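Local coordinates for hypothetical protein (Thermococcus kodakarensis, PDB 2PBZ) that binds ATP and probably serves purine biosynthesis as a magnesium- or manganese-dependent carbon-nitrogen ligase of the PurP type, at residues 167-175 / 185-193; 247-255 / 263-271. All blocks are in the same frame, centred on the assembly; numbering follows the deposited sequence.

Contact 1: 167-175 / 185-193. With ATP (adenosine-5'-triphosphate), chain D.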
loop_
_atom_site.group_PDB
_atom_site.type_symbol
_atom_site.label_atom_id
_atom_site.label_comp_id
_atom_site.label_asym_id
_atom_site.label_seq_id
_atom_site.Cartn_x
_atom_site.Cartn_y
_atom_site.Cartn_z
ATOM N N PRO A 167 -12.258 -5.551 -18.075
ATOM C CA PRO A 167 -10.898 -5.576 -17.524
ATOM C C PRO A 167 -10.550 -4.167 -17.078
ATOM O O PRO A 167 -10.890 -3.209 -17.767
ATOM C CB PRO A 167 -10.044 -6.024 -18.712
ATOM C CG PRO A 167 -11.087 -6.450 -19.801
ATOM C CD PRO A 167 -12.213 -5.509 -19.540
ATOM N N GLY A 168 -9.925 -4.005 -15.919
ATOM C CA GLY A 168 -9.574 -2.646 -15.549
ATOM C C GLY A 168 -9.817 -2.212 -14.127
ATOM O O GLY A 168 -10.845 -1.628 -13.817
ATOM N N VAL A 169 -8.839 -2.476 -13.273
ATOM C CA VAL A 169 -8.889 -2.116 -11.872
ATOM C C VAL A 169 -10.263 -2.075 -11.207
ATOM O O VAL A 169 -11.193 -1.356 -11.621
ATOM C CB VAL A 169 -8.178 -0.764 -11.613
ATOM C CG1 VAL A 169 -8.917 0.363 -12.275
ATOM C CG2 VAL A 169 -8.068 -0.533 -10.114
ATOM N N TYR A 170 -10.367 -2.867 -10.147
ATOM C CA TYR A 170 -11.577 -2.954 -9.361
ATOM C C TYR A 170 -11.346 -2.205 -8.065
ATOM O O TYR A 170 -10.444 -2.517 -7.286
ATOM C CB TYR A 170 -11.949 -4.419 -9.135
ATOM C CG TYR A 170 -12.635 -4.964 -10.360
ATOM C CD1 TYR A 170 -11.927 -5.154 -11.548
ATOM C CD2 TYR A 170 -14.019 -5.149 -10.383
ATOM C CE1 TYR A 170 -12.579 -5.501 -12.730
ATOM C CE2 TYR A 170 -14.679 -5.493 -11.561
ATOM C CZ TYR A 170 -13.958 -5.662 -12.731
ATOM O OH TYR A 170 -14.616 -5.952 -13.903
ATOM N N LEU A 171 -12.178 -1.188 -7.872
ATOM C CA LEU A 171 -12.090 -0.310 -6.725
ATOM C C LEU A 171 -13.225 -0.479 -5.743
ATOM O O LEU A 171 -14.387 -0.571 -6.116
ATOM C CB LEU A 171 -12.043 1.127 -7.229
ATOM C CG LEU A 171 -10.906 1.347 -8.232
ATOM C CD1 LEU A 171 -11.148 2.653 -8.989
ATOM C CD2 LEU A 171 -9.559 1.360 -7.505
ATOM N N TYR A 172 -12.866 -0.498 -4.473
ATOM C CA TYR A 172 -13.840 -0.668 -3.419
ATOM C C TYR A 172 -13.839 0.586 -2.552
ATOM O O TYR A 172 -12.944 0.803 -1.740
ATOM C CB TYR A 172 -13.502 -1.938 -2.628
ATOM C CG TYR A 172 -13.455 -3.154 -3.520
ATOM C CD1 TYR A 172 -12.407 -3.332 -4.424
ATOM C CD2 TYR A 172 -14.510 -4.063 -3.555
ATOM C CE1 TYR A 172 -12.419 -4.378 -5.354
ATOM C CE2 TYR A 172 -14.529 -5.122 -4.481
ATOM C CZ TYR A 172 -13.483 -5.270 -5.384
ATOM O OH TYR A 172 -13.517 -6.276 -6.328
ATOM N N VAL A 173 -14.856 1.417 -2.750
ATOM C CA VAL A 173 -14.966 2.670 -2.027
ATOM C C VAL A 173 -15.669 2.510 -0.699
ATOM O O VAL A 173 -16.767 1.986 -0.622
ATOM C CB VAL A 173 -15.709 3.718 -2.869
ATOM C CG1 VAL A 173 -15.505 5.115 -2.268
ATOM C CG2 VAL A 173 -15.205 3.663 -4.306
ATOM N N HIS A 174 -15.030 2.989 0.348
ATOM C CA HIS A 174 -15.570 2.889 1.690
ATOM C C HIS A 174 -16.199 4.204 2.150
ATOM O O HIS A 174 -15.594 5.275 2.026
ATOM C CB HIS A 174 -14.442 2.474 2.638
ATOM C CG HIS A 174 -13.704 1.255 2.181
ATOM N ND1 HIS A 174 -14.254 -0.009 2.232
ATOM C CD2 HIS A 174 -12.489 1.112 1.598
ATOM C CE1 HIS A 174 -13.412 -0.875 1.698
ATOM N NE2 HIS A 174 -12.335 -0.222 1.303
ATOM N N PHE A 175 -17.412 4.114 2.687
ATOM C CA PHE A 175 -18.131 5.294 3.178
ATOM C C PHE A 175 -18.608 5.116 4.603
ATOM O O PHE A 175 -18.736 3.999 5.107
ATOM C CB PHE A 175 -19.381 5.585 2.346
ATOM C CG PHE A 175 -19.111 6.019 0.945
ATOM C CD1 PHE A 175 -19.273 5.134 -0.114
ATOM C CD2 PHE A 175 -18.759 7.342 0.671
ATOM C CE1 PHE A 175 -19.102 5.553 -1.431
ATOM C CE2 PHE A 175 -18.582 7.780 -0.643
ATOM C CZ PHE A 175 -18.756 6.884 -1.696
ATOM N N GLU A 185 -19.014 10.489 4.826
ATOM C CA GLU A 185 -17.555 10.511 4.788
ATOM C C GLU A 185 -16.992 9.452 3.839
ATOM O O GLU A 185 -17.320 8.278 3.957
ATOM C CB GLU A 185 -16.996 10.289 6.202
ATOM C CG GLU A 185 -17.079 11.490 7.137
ATOM C CD GLU A 185 -16.921 11.102 8.601
ATOM O OE1 GLU A 185 -16.255 10.094 8.864
ATOM O OE2 GLU A 185 -17.448 11.800 9.491
ATOM N N LEU A 186 -16.166 9.892 2.892
ATOM C CA LEU A 186 -15.503 9.010 1.922
ATOM C C LEU A 186 -14.163 8.762 2.615
ATOM O O LEU A 186 -13.284 9.622 2.609
ATOM C CB LEU A 186 -15.320 9.751 0.585
ATOM C CG LEU A 186 -14.688 9.171 -0.695
ATOM C CD1 LEU A 186 -14.273 7.743 -0.488
ATOM C CD2 LEU A 186 -15.673 9.297 -1.851
ATOM N N LEU A 187 -14.018 7.586 3.217
ATOM C CA LEU A 187 -12.827 7.270 3.986
ATOM C C LEU A 187 -11.737 6.385 3.405
ATOM O O LEU A 187 -10.738 6.140 4.050
ATOM C CB LEU A 187 -13.259 6.720 5.350
ATOM C CG LEU A 187 -14.087 7.746 6.135
ATOM C CD1 LEU A 187 -14.600 7.133 7.397
ATOM C CD2 LEU A 187 -13.243 8.961 6.460
ATOM N N GLY A 188 -11.907 5.907 2.192
ATOM C CA GLY A 188 -10.857 5.092 1.628
ATOM C C GLY A 188 -11.241 4.381 0.360
ATOM O O GLY A 188 -12.414 4.292 0.002
ATOM N N VAL A 189 -10.225 3.897 -0.335
ATOM C CA VAL A 189 -10.433 3.142 -1.552
ATOM C C VAL A 189 -9.487 1.958 -1.473
ATOM O O VAL A 189 -8.276 2.095 -1.343
ATOM C CB VAL A 189 -10.131 3.943 -2.833
ATOM C CG1 VAL A 189 -10.467 3.083 -4.042
ATOM C CG2 VAL A 189 -10.932 5.238 -2.851
ATOM N N ASP A 190 -10.086 0.789 -1.571
ATOM C CA ASP A 190 -9.395 -0.456 -1.478
ATOM C C ASP A 190 -9.261 -1.121 -2.838
ATOM O O ASP A 190 -9.972 -0.804 -3.779
ATOM C CB ASP A 190 -10.191 -1.346 -0.518
ATOM C CG ASP A 190 -9.646 -2.734 -0.425
ATOM O OD1 ASP A 190 -8.509 -2.879 0.087
ATOM O OD2 ASP A 190 -10.349 -3.676 -0.871
ATOM N N GLU A 191 -8.320 -2.049 -2.916
ATOM C CA GLU A 191 -8.064 -2.844 -4.107
ATOM C C GLU A 191 -7.824 -4.259 -3.578
ATOM O O GLU A 191 -6.983 -4.444 -2.703
ATOM C CB GLU A 191 -6.826 -2.317 -4.819
ATOM C CG GLU A 191 -6.385 -3.148 -5.995
ATOM C CD GLU A 191 -5.443 -2.382 -6.911
ATOM O OE1 GLU A 191 -4.395 -1.885 -6.420
ATOM O OE2 GLU A 191 -5.775 -2.287 -8.119
ATOM N N ARG A 192 -8.570 -5.242 -4.080
ATOM C CA ARG A 192 -8.434 -6.622 -3.614
ATOM C C ARG A 192 -7.184 -7.352 -4.117
ATOM O O ARG A 192 -6.695 -7.109 -5.231
ATOM C CB ARG A 192 -9.655 -7.463 -4.033
ATOM C CG ARG A 192 -11.021 -6.863 -3.751
ATOM C CD ARG A 192 -11.532 -7.164 -2.357
ATOM N NE ARG A 192 -11.901 -5.945 -1.651
ATOM C CZ ARG A 192 -13.117 -5.676 -1.196
ATOM N NH1 ARG A 192 -14.106 -6.544 -1.375
ATOM N NH2 ARG A 192 -13.330 -4.540 -0.553
ATOM N N VAL A 193 -6.660 -8.234 -3.272
ATOM C CA VAL A 193 -5.525 -9.073 -3.635
ATOM C C VAL A 193 -6.183 -10.432 -3.842
ATOM O O VAL A 193 -6.628 -11.069 -2.896
ATOM C CB VAL A 193 -4.439 -9.164 -2.524
ATOM C CG1 VAL A 193 -3.281 -10.060 -3.002
ATOM C CG2 VAL A 193 -3.908 -7.790 -2.203
HETATM P PG ATP D . -19.095 -12.517 -2.674
HETATM O O1G ATP D . -20.451 -12.042 -3.180
HETATM O O2G ATP D . -19.224 -14.112 -2.245
HETATM O O3G ATP D . -18.633 -11.635 -1.370
HETATM P PB ATP D . -17.822 -10.778 -4.311
HETATM O O1B ATP D . -19.116 -10.279 -4.837
HETATM O O2B ATP D . -17.345 -9.878 -3.046
HETATM O O3B ATP D . -17.976 -12.345 -3.860
HETATM P PA ATP D . -16.265 -9.347 -6.160
HETATM O O1A ATP D . -15.774 -8.351 -5.180
HETATM O O2A ATP D . -17.512 -8.752 -6.981
HETATM O O3A ATP D . -16.683 -10.790 -5.459
HETATM O "O5'" ATP D . -15.088 -9.816 -7.154
HETATM C "C5'" ATP D . -14.493 -8.738 -7.809
HETATM C "C4'" ATP D . -13.393 -9.379 -8.645
HETATM O "O4'" ATP D . -13.930 -10.333 -9.620
HETATM C "C3'" ATP D . -12.556 -8.344 -9.396
HETATM O "O3'" ATP D . -11.224 -8.422 -8.958
HETATM C "C2'" ATP D . -12.683 -8.672 -10.867
HETATM O "O2'" ATP D . -11.393 -9.003 -11.414
HETATM C "C1'" ATP D . -13.674 -9.848 -10.961
HETATM N N9 ATP D . -14.905 -9.337 -11.605
HETATM C C8 ATP D . -16.092 -8.984 -10.995
HETATM N N7 ATP D . -16.952 -8.579 -11.869
HETATM C C5 ATP D . -16.385 -8.632 -13.104
HETATM C C6 ATP D . -16.821 -8.334 -14.433
HETATM N N6 ATP D . -18.116 -7.852 -14.645
HETATM N N1 ATP D . -15.938 -8.519 -15.477
HETATM C C2 ATP D . -14.688 -8.983 -15.283
HETATM N N3 ATP D . -14.254 -9.279 -14.047
HETATM C C4 ATP D . -15.061 -9.129 -12.955
HETATM O O HOH W 1 -9.087 -4.998 -6.754
#
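Residues 170-175 and 185-193 pair as the two arms of an antiparallel beta hairpin, buried in the sheet of a domain related to the ATP-grasp clan, with Tyr172 and Arg192 forming its polar centre beside the nucleotide. Tyr172 and Asp190 make a hydrogen-bonded pair, Tyr172 N to Asp190 O at 3.0 Å and the return bond from Asp190 N to Tyr172 O at 2.9 Å. The face carrying Tyr172, His174 and Asp190 is polar. There the guanidinium of Arg192 lies flat over one face of the Tyr172 ring, centres 3.6 Å apart and planes at 20°, a cation-pi stack. Its NE and NH2 both take Asp190 OD2 side-on, with NE at 2.9 Å, which fixes the rotation of the group, while NH2 also forms a salt bridge with Asp270. Were Arg192 an alanine, the carboxylates of Asp190 and Asp270 would probably lose the cation between them, and one face of the Tyr172 ring its cover. Tyr172 CG is anti to the carbonyl carbon (chi1 -57°), a setting that carries the ring along the strand until OH donates to ATP O1A at 3.3 Å. The Tyr170 ring turns one face to the ribose, with C2' of ATP over its centre, and its OH bonds to the backbone O of Ile166. On the other face, Val173 CG1 meets Leu186 CD1, and Phe175 CE2 packs against Leu186 CD2 at 3.5 Å. A water bridges Tyr170 O and Arg192 N near the end of the pairing. Strand 249-255 flanks 170-178 and strand 211-216 flanks 183-194, while helix 280-283 covers Leu187 and Arg215 of the second subunit forms a salt bridge with Glu191.

Contact 2: 247-255 / 263-271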
loop_
_atom_site.group_PDB
_atom_site.type_symbol
_atom_site.label_atom_id
_atom_site.label_comp_id
_atom_site.label_asym_id
_atom_site.label_seq_id
_atom_site.Cartn_x
_atom_site.Cartn_y
_atom_site.Cartn_z
ATOM N N ILE A 247 -26.570 3.541 8.461
ATOM C CA ILE A 247 -26.141 4.335 9.592
ATOM C C ILE A 247 -24.639 4.398 9.781
ATOM O O ILE A 247 -24.109 5.436 10.149
ATOM C CB ILE A 247 -26.814 3.859 10.889
ATOM C CG1 ILE A 247 -28.277 4.302 10.886
ATOM C CG2 ILE A 247 -26.096 4.427 12.098
ATOM C CD1 ILE A 247 -29.029 3.894 12.122
ATOM N N GLY A 248 -23.926 3.315 9.530
ATOM C CA GLY A 248 -22.492 3.418 9.719
ATOM C C GLY A 248 -21.696 3.264 8.443
ATOM O O GLY A 248 -21.768 4.099 7.548
ATOM N N PRO A 249 -20.899 2.190 8.350
ATOM C CA PRO A 249 -20.093 1.947 7.153
ATOM C C PRO A 249 -20.854 1.226 6.039
ATOM O O PRO A 249 -21.798 0.482 6.286
ATOM C CB PRO A 249 -18.933 1.104 7.696
ATOM C CG PRO A 249 -19.587 0.288 8.737
ATOM C CD PRO A 249 -20.474 1.306 9.451
ATOM N N PHE A 250 -20.439 1.466 4.808
ATOM C CA PHE A 250 -21.018 0.777 3.669
ATOM C C PHE A 250 -20.025 0.989 2.547
ATOM O O PHE A 250 -19.169 1.866 2.634
ATOM C CB PHE A 250 -22.440 1.301 3.327
ATOM C CG PHE A 250 -22.482 2.699 2.754
ATOM C CD1 PHE A 250 -22.649 2.896 1.391
ATOM C CD2 PHE A 250 -22.384 3.813 3.579
ATOM C CE1 PHE A 250 -22.719 4.188 0.855
ATOM C CE2 PHE A 250 -22.453 5.101 3.060
ATOM C CZ PHE A 250 -22.622 5.290 1.693
ATOM N N ALA A 251 -20.106 0.167 1.513
ATOM C CA ALA A 251 -19.180 0.306 0.406
ATOM C C ALA A 251 -19.817 0.032 -0.937
ATOM O O ALA A 251 -20.700 -0.819 -1.068
ATOM C CB ALA A 251 -17.987 -0.615 0.608
ATOM N N LEU A 252 -19.363 0.773 -1.934
ATOM C CA LEU A 252 -19.840 0.593 -3.288
ATOM C C LEU A 252 -18.682 -0.064 -4.033
ATOM O O LEU A 252 -17.530 0.331 -3.880
ATOM C CB LEU A 252 -20.190 1.947 -3.901
ATOM C CG LEU A 252 -21.242 2.733 -3.115
ATOM C CD1 LEU A 252 -21.454 4.097 -3.729
ATOM C CD2 LEU A 252 -22.536 1.943 -3.100
ATOM N N HIS A 253 -18.978 -1.098 -4.802
ATOM C CA HIS A 253 -17.945 -1.800 -5.546
ATOM C C HIS A 253 -18.014 -1.428 -7.030
ATOM O O HIS A 253 -19.078 -1.455 -7.640
ATOM C CB HIS A 253 -18.101 -3.315 -5.334
ATOM C CG HIS A 253 -18.030 -3.728 -3.893
ATOM N ND1 HIS A 253 -18.270 -5.017 -3.467
ATOM C CD2 HIS A 253 -17.736 -3.014 -2.779
ATOM C CE1 HIS A 253 -18.128 -5.080 -2.155
ATOM N NE2 HIS A 253 -17.806 -3.877 -1.714
ATOM N N PHE A 254 -16.875 -1.075 -7.608
ATOM C CA PHE A 254 -16.859 -0.666 -9.005
ATOM C C PHE A 254 -15.820 -1.311 -9.873
ATOM O O PHE A 254 -14.817 -1.829 -9.404
ATOM C CB PHE A 254 -16.627 0.842 -9.140
ATOM C CG PHE A 254 -17.749 1.685 -8.644
ATOM C CD1 PHE A 254 -17.719 2.227 -7.355
ATOM C CD2 PHE A 254 -18.819 1.988 -9.483
ATOM C CE1 PHE A 254 -18.748 3.071 -6.920
ATOM C CE2 PHE A 254 -19.848 2.829 -9.058
ATOM C CZ PHE A 254 -19.812 3.372 -7.781
ATOM N N ALA A 255 -16.067 -1.212 -11.167
ATOM C CA ALA A 255 -15.170 -1.715 -12.184
ATOM C C ALA A 255 -14.842 -0.440 -12.945
ATOM O O ALA A 255 -15.744 0.195 -13.497
ATOM C CB ALA A 255 -15.891 -2.696 -13.086
ATOM N N ILE A 263 -20.712 -2.992 -9.437
ATOM C CA ILE A 263 -20.797 -4.441 -9.495
ATOM C C ILE A 263 -21.393 -4.971 -8.201
ATOM O O ILE A 263 -21.824 -6.116 -8.138
ATOM C CB ILE A 263 -19.409 -5.100 -9.697
ATOM C CG1 ILE A 263 -18.458 -4.680 -8.576
ATOM C CG2 ILE A 263 -18.852 -4.731 -11.054
ATOM C CD1 ILE A 263 -17.232 -5.577 -8.444
ATOM N N GLY A 264 -21.406 -4.133 -7.170
ATOM C CA GLY A 264 -21.962 -4.543 -5.897
ATOM C C GLY A 264 -21.857 -3.525 -4.779
ATOM O O GLY A 264 -21.485 -2.377 -4.999
ATOM N N ILE A 265 -22.197 -3.954 -3.568
ATOM C CA ILE A 265 -22.151 -3.081 -2.401
ATOM C C ILE A 265 -21.821 -3.858 -1.137
ATOM O O ILE A 265 -21.809 -5.084 -1.125
ATOM C CB ILE A 265 -23.512 -2.378 -2.149
ATOM C CG1 ILE A 265 -24.592 -3.432 -1.853
ATOM C CG2 ILE A 265 -23.892 -1.523 -3.342
ATOM C CD1 ILE A 265 -25.878 -2.856 -1.286
ATOM N N ALA A 266 -21.547 -3.122 -0.073
ATOM C CA ALA A 266 -21.257 -3.719 1.218
ATOM C C ALA A 266 -22.241 -3.033 2.137
ATOM O O ALA A 266 -22.214 -1.814 2.276
ATOM C CB ALA A 266 -19.826 -3.420 1.650
ATOM N N SER A 267 -23.132 -3.799 2.743
ATOM C CA SER A 267 -24.111 -3.197 3.628
ATOM C C SER A 267 -23.577 -3.093 5.044
ATOM O O SER A 267 -24.331 -2.851 5.971
ATOM C CB SER A 267 -25.426 -3.987 3.594
ATOM O OG SER A 267 -25.232 -5.364 3.877
ATOM N N ARG A 268 -22.265 -3.261 5.187
ATOM C CA ARG A 268 -21.575 -3.180 6.481
ATOM C C ARG A 268 -20.089 -2.937 6.245
ATOM O O ARG A 268 -19.677 -2.782 5.103
ATOM C CB ARG A 268 -21.790 -4.470 7.278
ATOM C CG ARG A 268 -21.817 -5.729 6.434
ATOM C CD ARG A 268 -20.466 -6.036 5.860
ATOM N NE ARG A 268 -20.536 -7.108 4.885
ATOM C CZ ARG A 268 -19.490 -7.523 4.190
ATOM N NH1 ARG A 268 -18.308 -6.950 4.375
ATOM N NH2 ARG A 268 -19.625 -8.511 3.314
ATOM N N ILE A 269 -19.292 -2.892 7.308
ATOM C CA ILE A 269 -17.856 -2.669 7.158
ATOM C C ILE A 269 -17.319 -3.682 6.161
ATOM O O ILE A 269 -17.350 -4.883 6.379
ATOM C CB ILE A 269 -17.127 -2.765 8.508
ATOM C CG1 ILE A 269 -15.649 -2.451 8.313
ATOM C CG2 ILE A 269 -17.335 -4.135 9.135
ATOM C CD1 ILE A 269 -14.932 -2.221 9.601
ATOM N N ASP A 270 -16.826 -3.158 5.051
ATOM C CA ASP A 270 -16.347 -3.943 3.930
ATOM C C ASP A 270 -15.204 -4.953 4.057
ATOM O O ASP A 270 -15.295 -6.065 3.509
ATOM C CB ASP A 270 -16.069 -2.988 2.772
ATOM C CG ASP A 270 -15.423 -3.670 1.615
ATOM O OD1 ASP A 270 -14.186 -3.850 1.665
ATOM O OD2 ASP A 270 -16.154 -4.037 0.672
ATOM N N GLY A 271 -14.131 -4.600 4.749
ATOM C CA GLY A 271 -13.035 -5.548 4.855
ATOM C C GLY A 271 -11.800 -4.965 4.192
ATOM O O GLY A 271 -10.671 -5.161 4.656
#
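His253 N reaches Gly264 O at 2.8 Å in a fairly straight hydrogen bond (166°), although the donor stands above the carbonyl plane. It belongs to an antiparallel beta hairpin with a classic bulge where two residues, Ile263 and Gly264, sit across from the single residue His253; Ile263 N returns a bond to His253 O at 2.9 Å. Ala251 pairs with Ala266 farther along, and their CB atoms touch at 3.5 Å beside the histidine. Beyond the strand end, the chain of 267-270 folds back so that Asp270 points toward the sheet. Its CG is anti to the backbone N (chi1 173°), and OD2 accepts from His253 NE2 at 2.9 Å; the bond is bent (136°), with OD2 tilted from the imidazole plane and ring and carboxylate planes perpendicular. OD1 of Asp270 is taken by Gly272 N and Arg192, so both oxygens of this buried carboxylate have partners. The His253 ring also meets that of Tyr172, which sets the pair next to a tyrosine of the ATP site; Ile263 touches the nucleotide itself. On the opposite face, Leu252 CD2 packs on Ile265 CG2 at 3.7 Å, and both side chains touch Phe234 of helix 224-241. At the far end, Pro249 CG lies 3.9 Å from Ile269 CB.

Overall arrangement
From the N terminus, the chain first passes through the parallel sheet of strands 5-8, 27-31 and 47-50, then through a small antiparallel sheet, before contact 1 closes the hairpin of strands 170-178 and 183-194. Strand 211-216 and helix 224-241 follow, and contact 2 closes a second hairpin from 249-255 to 261-266. The two contacts stand in series, neither nested nor crossed. Their centres lie about 9 Å apart because strand 249-255 runs beside 170-178, joining both hairpins, with strand 211-216 at one edge, into one five-stranded antiparallel sheet. Beyond the strand-to-strand bonds, Asp270 of contact 2 reaches contact 1, and both hairpins contribute residues to the ATP pocket.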